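Local atomic coordinates of acyl-CoA thioester hydrolase HI0827 (Haemophilus influenzae Rd KW20, PDB entry 3BJK), a protein that hydrolyses a broad range of acyl-coenzyme A thioesters, probably including long-chain fatty acyl-CoAs, as a hotdog-fold hexamer built from three dimers. Residues V63-F68 with D116-F121; T20-S25 with D76-Y81; V98-V103 with Y112-A117. The protein carries 1 engineered substitution. One frame throughout, in Å; residues are numbered along the deposited sequence.

Contact 1: V63-F68 with D116-F121; sequences VESMNF and DAVFTF
Asn67 and Asp116 meet with their flat ends turned almost perpendicular, the amide and carboxylate planes standing 86° apart. Asn67 ND2 donates to Asp116 OD1 at 2.8 Å; the oxygen lies in the plane of the amide and accepts on its syn lone pair. The first torsion of Asp116 (66°) sets CG between its backbone N and carbonyl carbon, from where the carboxylate reaches the Asn67 side. A water links this same OD1 to Ser65 OG. Behind the side chains the two residues form an antiparallel hydrogen-bonded pair, with Asn67 N to Asp116 O and Asp116 N to Asn67 O both 3.0 Å. The pairing belongs to the antiparallel hotdog sheet, in which strand 58-68 is outermost within the chain; Val63, Ser65, Met66 and Asn67 pair with a strand of the second subunit, which extends the sheet into that chain. On the other face, Val63 CG2 rests over the Phe119 ring, 3.6 Å above its plane and displaced toward the rim, the two side chains pointing the same way. Met66 CG packs on Ala117 CB at 3.7 Å. Glu64 slants across Val118, CD 3.7 Å from CG1, and two waters each bridge Glu64 OE1 to Thr120 OG1.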
ATOM      1  N   VAL C  63      12.998 -17.758  12.246  1.00 27.79           N
ATOM      2  CA  VAL C  63      13.075 -18.367  10.930  1.00 29.44           C
ATOM      3  C   VAL C  63      14.535 -18.836  10.804  1.00 29.33           C
ATOM      4  O   VAL C  63      15.437 -18.058  10.558  1.00 30.92           O
ATOM      5  CB  VAL C  63      12.756 -17.405   9.786  1.00 28.42           C
ATOM      6  CG1 VAL C  63      12.666 -18.195   8.508  1.00 32.36           C
ATOM      7  CG2 VAL C  63      11.468 -16.651  10.027  1.00 32.19           C
ATOM      8  N   GLU C  64      14.780 -20.104  11.042  1.00 30.94           N
ATOM      9  CA  GLU C  64      16.168 -20.585  11.132  1.00 31.15           C
ATOM     10  C   GLU C  64      16.856 -20.589   9.763  1.00 30.56           C
ATOM     11  O   GLU C  64      18.070 -20.453   9.684  1.00 28.47           O
ATOM     12  CB  GLU C  64      16.228 -21.966  11.801  1.00 32.26           C
ATOM     13  CG  GLU C  64      15.339 -23.063  11.170  1.00 32.28           C
ATOM     14  CD  GLU C  64      14.975 -24.149  12.191  1.00 33.38           C
ATOM     15  OE1 GLU C  64      14.008 -23.970  13.052  1.00 33.20           O
ATOM     16  OE2 GLU C  64      15.728 -25.142  12.136  1.00 34.11           O
ATOM     17  N   SER C  65      16.061 -20.716   8.701  1.00 30.38           N
ATOM     18  CA  SER C  65      16.591 -20.732   7.333  1.00 31.55           C
ATOM     19  C   SER C  65      15.597 -20.205   6.337  1.00 31.27           C
ATOM     20  O   SER C  65      14.422 -20.440   6.480  1.00 31.93           O
ATOM     21  CB  SER C  65      17.024 -22.148   6.902  1.00 31.17           C
ATOM     22  OG  SER C  65      15.891 -23.013   6.882  1.00 33.37           O
ATOM     23  N   MET C  66      16.087 -19.502   5.310  1.00 32.01           N
ATOM     24  CA  MET C  66      15.350 -19.250   4.099  1.00 33.13           C
ATOM     25  C   MET C  66      16.289 -19.304   2.919  1.00 31.76           C
ATOM     26  O   MET C  66      17.449 -18.905   3.014  1.00 32.24           O
ATOM     27  CB  MET C  66      14.717 -17.885   4.029  1.00 32.82           C
ATOM     28  CG  MET C  66      13.952 -17.473   5.144  1.00 34.90           C
ATOM     29  SD  MET C  66      13.220 -15.852   4.702  1.00 40.23           S
ATOM     30  CE  MET C  66      12.760 -15.312   6.358  1.00 41.52           C
ATOM     31  N   ASN C  67      15.773 -19.818   1.824  1.00 30.92           N
ATOM     32  CA  ASN C  67      16.526 -19.926   0.578  1.00 31.52           C
ATOM     33  C   ASN C  67      15.709 -19.333  -0.538  1.00 31.06           C
ATOM     34  O   ASN C  67      14.564 -19.733  -0.733  1.00 31.71           O
ATOM     35  CB  ASN C  67      16.877 -21.386   0.279  1.00 31.86           C
ATOM     36  CG  ASN C  67      17.783 -21.975   1.310  1.00 33.33           C
ATOM     37  OD1 ASN C  67      18.970 -21.700   1.297  1.00 29.40           O
ATOM     38  ND2 ASN C  67      17.220 -22.732   2.266  1.00 33.15           N
ATOM     39  N   PHE C  68      16.276 -18.340  -1.240  1.00 30.90           N
ATOM     40  CA  PHE C  68      15.658 -17.733  -2.399  1.00 30.14           C
ATOM     41  C   PHE C  68      16.252 -18.426  -3.574  1.00 29.85           C
ATOM     42  O   PHE C  68      17.423 -18.248  -3.885  1.00 29.47           O
ATOM     43  CB  PHE C  68      15.883 -16.209  -2.446  1.00 29.88           C
ATOM     44  CG  PHE C  68      15.330 -15.499  -1.238  1.00 30.06           C
ATOM     45  CD1 PHE C  68      14.002 -15.093  -1.210  1.00 32.98           C
ATOM     46  CD2 PHE C  68      16.150 -15.220  -0.147  1.00 30.06           C
ATOM     47  CE1 PHE C  68      13.457 -14.475  -0.062  1.00 32.26           C
ATOM     48  CE2 PHE C  68      15.618 -14.564   0.993  1.00 29.70           C
ATOM     49  CZ  PHE C  68      14.283 -14.236   1.016  1.00 32.75           C
ATOM     50  N   ASP C 116      12.093 -21.365  -0.114  1.00 31.21           N
ATOM     51  CA  ASP C 116      11.724 -22.161   1.049  1.00 30.65           C
ATOM     52  C   ASP C 116      12.161 -21.480   2.338  1.00 31.48           C
ATOM     53  O   ASP C 116      12.901 -20.511   2.318  1.00 31.87           O
ATOM     54  CB  ASP C 116      12.203 -23.596   0.967  1.00 31.70           C
ATOM     55  CG  ASP C 116      13.732 -23.762   1.003  1.00 31.82           C
ATOM     56  OD1 ASP C 116      14.492 -23.060   1.722  1.00 31.50           O
ATOM     57  OD2 ASP C 116      14.168 -24.665   0.296  1.00 35.94           O
ATOM     58  N   ALA C 117      11.640 -21.979   3.446  1.00 30.58           N
ATOM     59  CA  ALA C 117      12.013 -21.475   4.757  1.00 30.70           C
ATOM     60  C   ALA C 117      11.527 -22.458   5.838  1.00 31.01           C
ATOM     61  O   ALA C 117      10.571 -23.228   5.636  1.00 31.84           O
ATOM     62  CB  ALA C 117      11.422 -20.117   4.958  1.00 30.09           C
ATOM     63  N   VAL C 118      12.146 -22.395   7.005  1.00 31.15           N
ATOM     64  CA  VAL C 118      11.606 -23.108   8.175  1.00 29.70           C
ATOM     65  C   VAL C 118      11.333 -22.088   9.285  1.00 28.90           C
ATOM     66  O   VAL C 118      12.275 -21.446   9.754  1.00 29.02           O
ATOM     67  CB  VAL C 118      12.606 -24.169   8.655  1.00 29.80           C
ATOM     68  CG1 VAL C 118      12.071 -24.852   9.938  1.00 30.54           C
ATOM     69  CG2 VAL C 118      12.846 -25.186   7.526  1.00 30.43           C
ATOM     70  N   PHE C 119      10.046 -21.946   9.636  1.00 28.86           N
ATOM     71  CA  PHE C 119       9.515 -20.990  10.604  1.00 29.80           C
ATOM     72  C   PHE C 119       9.249 -21.712  11.880  1.00 29.07           C
ATOM     73  O   PHE C 119       8.866 -22.873  11.863  1.00 30.47           O
ATOM     74  CB  PHE C 119       8.163 -20.415  10.153  1.00 31.17           C
ATOM     75  CG  PHE C 119       8.272 -19.296   9.137  1.00 33.95           C
ATOM     76  CD1 PHE C 119       8.542 -19.564   7.801  1.00 37.45           C
ATOM     77  CD2 PHE C 119       8.039 -17.988   9.512  1.00 33.98           C
ATOM     78  CE1 PHE C 119       8.671 -18.522   6.905  1.00 36.34           C
ATOM     79  CE2 PHE C 119       8.141 -16.991   8.647  1.00 35.13           C
ATOM     80  CZ  PHE C 119       8.457 -17.242   7.327  1.00 36.80           C
ATOM     81  N   THR C 120       9.416 -20.999  12.975  1.00 28.80           N
ATOM     82  CA  THR C 120       8.949 -21.418  14.301  1.00 29.37           C
ATOM     83  C   THR C 120       7.979 -20.362  14.886  1.00 30.15           C
ATOM     84  O   THR C 120       8.298 -19.166  15.012  1.00 30.20           O
ATOM     85  CB  THR C 120      10.131 -21.635  15.302  1.00 28.69           C
ATOM     86  OG1 THR C 120      11.185 -22.375  14.672  1.00 31.11           O
ATOM     87  CG2 THR C 120       9.642 -22.273  16.595  1.00 28.02           C
ATOM     88  N   PHE C 121       6.826 -20.853  15.315  1.00 30.04           N
ATOM     89  CA  PHE C 121       5.790 -20.048  15.922  1.00 31.54           C
ATOM     90  C   PHE C 121       5.577 -20.491  17.341  1.00 31.28           C
ATOM     91  O   PHE C 121       5.877 -21.614  17.687  1.00 31.37           O
ATOM     92  CB  PHE C 121       4.469 -20.276  15.179  1.00 32.65           C
ATOM     93  CG  PHE C 121       4.554 -19.961  13.720  1.00 31.76           C
ATOM     94  CD1 PHE C 121       4.323 -18.665  13.270  1.00 32.68           C
ATOM     95  CD2 PHE C 121       4.926 -20.926  12.821  1.00 34.54           C
ATOM     96  CE1 PHE C 121       4.412 -18.341  11.967  1.00 33.83           C
ATOM     97  CE2 PHE C 121       5.042 -20.598  11.464  1.00 30.98           C
ATOM     98  CZ  PHE C 121       4.762 -19.297  11.046  1.00 33.75           C
TER
HETATM   99  O   HOH W   1      12.751 -21.746  12.550  1.00 17.52           O
HETATM  100  O   HOH W   2      12.810 -24.272  15.651  1.00 26.33           O
HETATM  101  O   HOH W   3      14.573 -23.490   4.453  1.00 30.17           O

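Contact 2: T20-S25 with D76-Y81; sequences TLAMPS and DVVCCY
Asp76 makes the first link, through its carbonyl: Ala22 N donates to Asp76 O at 3.0 Å, with the N-H...O angle practically straight at 179° and the donor nearly along the C=O axis. Leu21 CD1 flanks the same oxygen at 3.6 Å. The Asp76 carboxylate turns from residues 20-25 and is held twice, by a salt bridge from OD1 to Lys102 and by a hydrogen bond from the backbone N of Ser73 to OD2. Val77 comes next and forms an antiparallel non-hydrogen-bonded pair with Leu21. With CG anti to its backbone N (chi1 -166°), the leucine brings CD1 across to residues 76-77, where it lies 4.1 Å from Val77 CG2 in a loose apolar touch. Val78 then returns to hydrogen bonding, opposite Thr20: Val78 N donates to Thr20 O at 2.8 Å and 177°, while Thr20 N donates back to Val78 O at 2.9 Å along a more bent path. Thr20 and Val78 share the face opposite Leu21 and Val77. Of the Val78 branches it is CG2, anti to the carbonyl carbon, that meets Ala22 CB, at 4.1 Å. Beyond Val78 the pairing with strand 15-21 goes on, Cys80 bonding through its backbone to Leu17 and Leu18. This is the margin of the hotdog sheet within the chain, where strand 15-21 is outermost. Thr20 and Val78 lean on Trp37 of helix 35-54, Val78 also touches Val98 and Val100 of strand 91-101, and Leu21 and Val77 pack against Met44 and Ile48 of the third subunit.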
ATOM      1  N   THR C  20      -2.040 -16.702  -4.446  1.00 29.64           N
ATOM      2  CA  THR C  20      -2.239 -15.331  -4.879  1.00 30.72           C
ATOM      3  C   THR C  20      -1.569 -15.045  -6.251  1.00 31.39           C
ATOM      4  O   THR C  20      -0.930 -15.896  -6.812  1.00 31.29           O
ATOM      5  CB  THR C  20      -1.862 -14.292  -3.796  1.00 30.91           C
ATOM      6  OG1 THR C  20      -2.461 -13.054  -4.130  1.00 32.41           O
ATOM      7  CG2 THR C  20      -0.399 -14.070  -3.630  1.00 30.87           C
ATOM      8  N   LEU C  21      -1.758 -13.843  -6.773  1.00 31.25           N
ATOM      9  CA  LEU C  21      -1.128 -13.429  -8.018  1.00 31.08           C
ATOM     10  C   LEU C  21      -0.034 -12.401  -7.701  1.00 31.35           C
ATOM     11  O   LEU C  21      -0.260 -11.452  -6.944  1.00 31.42           O
ATOM     12  CB  LEU C  21      -2.161 -12.816  -8.948  1.00 31.70           C
ATOM     13  CG  LEU C  21      -1.631 -12.675 -10.389  1.00 32.42           C
ATOM     14  CD1 LEU C  21      -1.710 -13.999 -11.101  1.00 34.93           C
ATOM     15  CD2 LEU C  21      -2.371 -11.623 -11.160  1.00 36.88           C
ATOM     16  N   ALA C  22       1.133 -12.562  -8.314  1.00 31.66           N
ATOM     17  CA  ALA C  22       2.199 -11.581  -8.183  1.00 30.75           C
ATOM     18  C   ALA C  22       1.848 -10.318  -9.011  1.00 29.28           C
ATOM     19  O   ALA C  22       1.532 -10.381 -10.211  1.00 29.74           O
ATOM     20  CB  ALA C  22       3.517 -12.162  -8.575  1.00 30.54           C
ATOM     21  N   MET C  23       1.827  -9.189  -8.308  1.00 28.25           N
ATOM     22  CA  MET C  23       1.426  -7.885  -8.862  1.00 29.14           C
ATOM     23  C   MET C  23       2.590  -6.867  -9.042  1.00 28.23           C
ATOM     24  O   MET C  23       3.601  -6.939  -8.275  1.00 28.05           O
ATOM     25  CB  MET C  23       0.360  -7.280  -7.955  1.00 29.12           C
ATOM     26  CG  MET C  23      -1.015  -7.998  -7.900  1.00 33.02           C
ATOM     27  SD  MET C  23      -1.888  -8.150  -9.464  1.00 39.33           S
ATOM     28  CE  MET C  23      -2.766  -6.572  -9.674  1.00 40.34           C
ATOM     29  N   PRO C  24       2.443  -5.924 -10.024  1.00 29.24           N
ATOM     30  CA  PRO C  24       3.450  -4.853 -10.274  1.00 29.58           C
ATOM     31  C   PRO C  24       3.867  -4.037  -9.019  1.00 28.96           C
ATOM     32  O   PRO C  24       5.020  -3.717  -8.881  1.00 27.25           O
ATOM     33  CB  PRO C  24       2.811  -4.001 -11.354  1.00 29.12           C
ATOM     34  CG  PRO C  24       1.932  -4.948 -12.082  1.00 29.67           C
ATOM     35  CD  PRO C  24       1.339  -5.815 -11.002  1.00 27.68           C
ATOM     36  N   SER C  25       2.937  -3.768  -8.096  1.00 29.25           N
ATOM     37  CA  SER C  25       3.279  -2.981  -6.915  1.00 29.21           C
ATOM     38  C   SER C  25       4.301  -3.691  -6.031  1.00 29.35           C
ATOM     39  O   SER C  25       4.913  -3.038  -5.179  1.00 29.72           O
ATOM     40  CB  SER C  25       2.030  -2.643  -6.080  1.00 28.89           C
ATOM     41  OG  SER C  25       1.376  -3.844  -5.736  1.00 28.96           O
ATOM     42  N   ASP C  76       2.786 -14.242 -12.311  1.00 27.51           N
ATOM     43  CA  ASP C  76       2.916 -15.639 -11.846  1.00 28.75           C
ATOM     44  C   ASP C  76       1.835 -15.873 -10.769  1.00 28.02           C
ATOM     45  O   ASP C  76       1.553 -15.001  -9.981  1.00 27.41           O
ATOM     46  CB  ASP C  76       4.284 -15.882 -11.132  1.00 29.51           C
ATOM     47  CG  ASP C  76       5.464 -16.048 -12.086  1.00 31.80           C
ATOM     48  OD1 ASP C  76       5.292 -16.069 -13.323  1.00 27.67           O
ATOM     49  OD2 ASP C  76       6.598 -16.122 -11.549  1.00 32.89           O
ATOM     50  N   VAL C  77       1.263 -17.066 -10.744  1.00 29.51           N
ATOM     51  CA  VAL C  77       0.441 -17.514  -9.627  1.00 28.80           C
ATOM     52  C   VAL C  77       1.423 -18.011  -8.587  1.00 30.24           C
ATOM     53  O   VAL C  77       2.343 -18.752  -8.931  1.00 29.82           O
ATOM     54  CB  VAL C  77      -0.512 -18.612 -10.042  1.00 28.46           C
ATOM     55  CG1 VAL C  77      -1.233 -19.188  -8.825  1.00 27.16           C
ATOM     56  CG2 VAL C  77      -1.487 -18.107 -11.083  1.00 28.77           C
ATOM     57  N   VAL C  78       1.253 -17.569  -7.337  1.00 29.68           N
ATOM     58  CA  VAL C  78       2.165 -17.883  -6.252  1.00 30.91           C
ATOM     59  C   VAL C  78       1.418 -18.640  -5.133  1.00 31.07           C
ATOM     60  O   VAL C  78       0.432 -18.118  -4.584  1.00 31.76           O
ATOM     61  CB  VAL C  78       2.844 -16.620  -5.706  1.00 30.48           C
ATOM     62  CG1 VAL C  78       3.832 -16.944  -4.533  1.00 32.80           C
ATOM     63  CG2 VAL C  78       3.569 -15.868  -6.847  1.00 32.45           C
ATOM     64  N   CYS C  79       1.872 -19.871  -4.856  1.00 31.84           N
ATOM     65  CA  CYS C  79       1.335 -20.757  -3.791  1.00 32.22           C
ATOM     66  C   CYS C  79       2.356 -20.979  -2.707  1.00 32.43           C
ATOM     67  O   CYS C  79       3.542 -21.163  -3.033  1.00 32.93           O
ATOM     68  CB  CYS C  79       1.019 -22.138  -4.340  1.00 32.12           C
ATOM     69  SG  CYS C  79      -0.178 -22.131  -5.633  1.00 35.87           S
ATOM     70  N   CYS C  80       1.889 -21.075  -1.451  1.00 32.42           N
ATOM     71  CA  CYS C  80       2.745 -21.407  -0.289  1.00 31.89           C
ATOM     72  C   CYS C  80       2.219 -22.694   0.323  1.00 31.05           C
ATOM     73  O   CYS C  80       1.035 -22.798   0.576  1.00 31.42           O
ATOM     74  CB  CYS C  80       2.750 -20.307   0.761  1.00 31.69           C
ATOM     75  SG  CYS C  80       3.568 -18.770   0.238  1.00 33.01           S
ATOM     76  N   TYR C  81       3.093 -23.686   0.448  1.00 30.39           N
ATOM     77  CA  TYR C  81       2.761 -24.968   1.053  1.00 29.98           C
ATOM     78  C   TYR C  81       3.521 -25.146   2.348  1.00 29.75           C
ATOM     79  O   TYR C  81       4.688 -24.726   2.482  1.00 28.97           O
ATOM     80  CB  TYR C  81       3.088 -26.118   0.128  1.00 30.09           C
ATOM     81  CG  TYR C  81       2.292 -26.170  -1.124  1.00 30.53           C
ATOM     82  CD1 TYR C  81       2.710 -25.468  -2.260  1.00 31.15           C
ATOM     83  CD2 TYR C  81       1.116 -26.929  -1.201  1.00 29.58           C
ATOM     84  CE1 TYR C  81       1.994 -25.511  -3.410  1.00 29.95           C
ATOM     85  CE2 TYR C  81       0.384 -26.959  -2.354  1.00 30.63           C
ATOM     86  CZ  TYR C  81       0.833 -26.250  -3.467  1.00 31.57           C
ATOM     87  OH  TYR C  81       0.134 -26.333  -4.660  1.00 33.07           O
TER

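Contact 3: V98-V103 with Y112-A117; sequences VWVKKV and YCVTDA
A classic beta bulge interrupts the pairing between the two strands, 91-101 and 111-123, of a hairpin in the hotdog sheet: Val114 and Thr115 together face the single residue Val98. The evidence is in the hydrogen bonds. Val98 O accepts Val114 N at 2.7 Å and, more weakly, Thr115 N at 3.4 Å, so that one carbonyl serves two consecutive amides, and Val98 N donates to Thr115 O at 2.7 Å. The backbone of Val114 turns to a psi of -28°, far from the extended values of its neighbours, which accommodates the extra residue and shifts the register by one. On the far side of the bulge regular pairing resumes, Val100 and Tyr112 exchanging both backbone bonds, with Val100 N to Tyr112 O at 3.0 Å.

Side chains divide between two faces. Val98 and Thr115 lie side by side, pointing the same way, and both touch Met42 of helix 35-54; Val98 CG1 also meets Val114 CG2 obliquely at 3.6 Å. On the opposite face Trp99 lays its indole against Cys113. Cys113 CB stands over the six-membered ring, 3.9 Å from its centroid and 17° off the normal, a CH-pi contact. With SG anti to the backbone N (chi1 -175°), the sulfur comes over the five-membered ring in a sulfur-aromatic contact. Trp99 NE1 is hydrogen-bonded to Glu97 OE1, and the indole also meets the Tyr81 ring. Toward the turn of the hairpin, Lys102, whose NZ has Asp76 as its partner, is bent at its second and third torsions, and its CE passes 3.8 Å from Tyr112 OH.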
ATOM      1  N   VAL C  98       7.508 -22.077  -1.397  1.00 32.72           N
ATOM      2  CA  VAL C  98       6.854 -21.207  -2.394  1.00 32.29           C
ATOM      3  C   VAL C  98       7.052 -21.707  -3.782  1.00 31.74           C
ATOM      4  O   VAL C  98       8.173 -21.974  -4.210  1.00 29.35           O
ATOM      5  CB  VAL C  98       7.306 -19.748  -2.308  1.00 32.98           C
ATOM      6  CG1 VAL C  98       6.450 -18.902  -3.218  1.00 32.32           C
ATOM      7  CG2 VAL C  98       7.210 -19.233  -0.881  1.00 33.07           C
ATOM      8  N   TRP C  99       5.917 -21.901  -4.452  1.00 31.28           N
ATOM      9  CA  TRP C  99       5.856 -22.445  -5.766  1.00 31.91           C
ATOM     10  C   TRP C  99       5.101 -21.438  -6.646  1.00 31.58           C
ATOM     11  O   TRP C  99       4.163 -20.775  -6.198  1.00 31.99           O
ATOM     12  CB  TRP C  99       5.103 -23.787  -5.744  1.00 32.19           C
ATOM     13  CG  TRP C  99       5.883 -24.963  -5.182  1.00 30.28           C
ATOM     14  CD1 TRP C  99       6.133 -25.251  -3.853  1.00 29.88           C
ATOM     15  CD2 TRP C  99       6.461 -26.004  -5.930  1.00 28.08           C
ATOM     16  NE1 TRP C  99       6.842 -26.395  -3.759  1.00 31.02           N
ATOM     17  CE2 TRP C  99       7.070 -26.890  -5.012  1.00 28.89           C
ATOM     18  CE3 TRP C  99       6.541 -26.285  -7.307  1.00 29.46           C
ATOM     19  CZ2 TRP C  99       7.753 -28.019  -5.421  1.00 30.74           C
ATOM     20  CZ3 TRP C  99       7.226 -27.419  -7.712  1.00 31.77           C
ATOM     21  CH2 TRP C  99       7.815 -28.280  -6.766  1.00 31.02           C
ATOM     22  N   VAL C 100       5.536 -21.366  -7.883  1.00 30.75           N
ATOM     23  CA  VAL C 100       4.923 -20.552  -8.931  1.00 31.91           C
ATOM     24  C   VAL C 100       4.305 -21.454 -10.011  1.00 30.13           C
ATOM     25  O   VAL C 100       4.796 -22.556 -10.304  1.00 30.62           O
ATOM     26  CB  VAL C 100       6.000 -19.606  -9.569  1.00 30.51           C
ATOM     27  CG1 VAL C 100       5.684 -19.217 -10.956  1.00 36.60           C
ATOM     28  CG2 VAL C 100       6.264 -18.377  -8.665  1.00 32.74           C
ATOM     29  N   LYS C 101       3.219 -20.959 -10.599  1.00 30.37           N
ATOM     30  CA  LYS C 101       2.622 -21.514 -11.822  1.00 30.31           C
ATOM     31  C   LYS C 101       2.499 -20.424 -12.896  1.00 30.76           C
ATOM     32  O   LYS C 101       1.940 -19.345 -12.624  1.00 28.64           O
ATOM     33  CB  LYS C 101       1.238 -22.098 -11.495  1.00 30.62           C
ATOM     34  CG  LYS C 101       0.503 -22.793 -12.656  1.00 30.32           C
ATOM     35  CD  LYS C 101      -0.918 -23.211 -12.201  1.00 32.29           C
ATOM     36  CE  LYS C 101      -1.665 -23.993 -13.194  1.00 33.32           C
ATOM     37  NZ  LYS C 101      -2.993 -24.492 -12.713  1.00 34.94           N
ATOM     38  N   LYS C 102       3.034 -20.706 -14.089  1.00 31.48           N
ATOM     39  CA  LYS C 102       2.919 -19.833 -15.255  1.00 33.20           C
ATOM     40  C   LYS C 102       1.566 -20.091 -15.924  1.00 33.96           C
ATOM     41  O   LYS C 102       1.333 -21.169 -16.482  1.00 33.96           O
ATOM     42  CB  LYS C 102       4.001 -20.141 -16.317  1.00 33.98           C
ATOM     43  CG  LYS C 102       5.446 -20.118 -15.851  1.00 36.52           C
ATOM     44  CD  LYS C 102       5.763 -18.828 -15.186  1.00 40.04           C
ATOM     45  CE  LYS C 102       7.118 -18.278 -15.608  1.00 42.66           C
ATOM     46  NZ  LYS C 102       7.331 -16.924 -14.983  1.00 42.61           N
ATOM     47  N   VAL C 103       0.702 -19.083 -15.891  1.00 35.60           N
ATOM     48  CA  VAL C 103      -0.652 -19.160 -16.502  1.00 36.94           C
ATOM     49  C   VAL C 103      -0.837 -18.189 -17.667  1.00 38.89           C
ATOM     50  O   VAL C 103      -1.681 -18.439 -18.550  1.00 38.65           O
ATOM     51  CB  VAL C 103      -1.774 -18.922 -15.448  1.00 37.07           C
ATOM     52  CG1 VAL C 103      -1.691 -19.969 -14.328  1.00 36.35           C
ATOM     53  CG2 VAL C 103      -1.670 -17.511 -14.826  1.00 36.63           C
ATOM     54  N   TYR C 112       7.280 -24.557 -10.549  1.00 34.52           N
ATOM     55  CA  TYR C 112       8.501 -24.871  -9.821  1.00 33.68           C
ATOM     56  C   TYR C 112       8.653 -24.107  -8.514  1.00 32.75           C
ATOM     57  O   TYR C 112       7.971 -23.106  -8.285  1.00 30.27           O
ATOM     58  CB  TYR C 112       9.724 -24.640 -10.707  1.00 34.82           C
ATOM     59  CG  TYR C 112       9.740 -23.282 -11.315  1.00 35.03           C
ATOM     60  CD1 TYR C 112      10.243 -22.185 -10.633  1.00 34.53           C
ATOM     61  CD2 TYR C 112       9.226 -23.087 -12.574  1.00 35.05           C
ATOM     62  CE1 TYR C 112      10.251 -20.936 -11.219  1.00 35.82           C
ATOM     63  CE2 TYR C 112       9.205 -21.856 -13.162  1.00 35.87           C
ATOM     64  CZ  TYR C 112       9.728 -20.776 -12.505  1.00 36.86           C
ATOM     65  OH  TYR C 112       9.693 -19.545 -13.161  1.00 38.28           O
ATOM     66  N   CYS C 113       9.531 -24.651  -7.663  1.00 31.35           N
ATOM     67  CA  CYS C 113       9.755 -24.141  -6.308  1.00 31.72           C
ATOM     68  C   CYS C 113      10.718 -22.962  -6.425  1.00 30.11           C
ATOM     69  O   CYS C 113      11.771 -23.087  -7.032  1.00 30.53           O
ATOM     70  CB  CYS C 113      10.365 -25.230  -5.412  1.00 31.49           C
ATOM     71  SG  CYS C 113      10.478 -24.627  -3.781  1.00 33.45           S
ATOM     72  N   VAL C 114      10.302 -21.814  -5.939  1.00 30.46           N
ATOM     73  CA  VAL C 114      11.110 -20.600  -5.994  1.00 29.85           C
ATOM     74  C   VAL C 114      11.787 -20.243  -4.676  1.00 29.48           C
ATOM     75  O   VAL C 114      12.825 -19.615  -4.702  1.00 29.15           O
ATOM     76  CB  VAL C 114      10.275 -19.366  -6.529  1.00 30.43           C
ATOM     77  CG1 VAL C 114       9.909 -19.615  -7.944  1.00 28.74           C
ATOM     78  CG2 VAL C 114       9.034 -19.087  -5.699  1.00 30.17           C
ATOM     79  N   THR C 115      11.198 -20.642  -3.547  1.00 29.67           N
ATOM     80  CA  THR C 115      11.640 -20.199  -2.206  1.00 29.90           C
ATOM     81  C   THR C 115      11.244 -21.240  -1.149  1.00 31.14           C
ATOM     82  O   THR C 115      10.214 -21.992  -1.296  1.00 29.56           O
ATOM     83  CB  THR C 115      10.982 -18.803  -1.770  1.00 29.85           C
ATOM     84  OG1 THR C 115      10.844 -17.918  -2.886  1.00 30.01           O
ATOM     85  CG2 THR C 115      11.809 -18.113  -0.715  1.00 29.68           C
ATOM     86  N   ASP C 116      12.093 -21.365  -0.114  1.00 31.21           N
ATOM     87  CA  ASP C 116      11.724 -22.161   1.049  1.00 30.65           C
ATOM     88  C   ASP C 116      12.161 -21.480   2.338  1.00 31.48           C
ATOM     89  O   ASP C 116      12.901 -20.511   2.318  1.00 31.87           O
ATOM     90  CB  ASP C 116      12.203 -23.596   0.967  1.00 31.70           C
ATOM     91  CG  ASP C 116      13.732 -23.762   1.003  1.00 31.82           C
ATOM     92  OD1 ASP C 116      14.492 -23.060   1.722  1.00 31.50           O
ATOM     93  OD2 ASP C 116      14.168 -24.665   0.296  1.00 35.94           O
ATOM     94  N   ALA C 117      11.640 -21.979   3.446  1.00 30.58           N
ATOM     95  CA  ALA C 117      12.013 -21.475   4.757  1.00 30.70           C
ATOM     96  C   ALA C 117      11.527 -22.458   5.838  1.00 31.01           C
ATOM     97  O   ALA C 117      10.571 -23.228   5.636  1.00 31.84           O
ATOM     98  CB  ALA C 117      11.422 -20.117   4.958  1.00 30.09           C
TER

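All three contacts pair neighbouring strands of one antiparallel sheet, with strand order 15-21, 77-87, 91-101, 111-123, 58-68. Contacts 1 and 2 lie toward its two margins, centres about 19 Å apart and without touching; contact 3 sits between them. Contacts 2 and 3 are closest, centres about 9 Å apart, joined by the salt bridge Asp76 OD1 to Lys102 NZ (2.8 Å) and by Val78 CG1 against Val98 CG1 (3.5 Å). Contacts 1 and 3 share Asp116 and Ala117 on strand 111-123, with Thr115 CG2 touching Phe68 CD1 at 3.8 Å. Contact 1 carries the sheet into the second subunit, while contacts 2 and 3 both reach the third, consistent with a trimer of dimers.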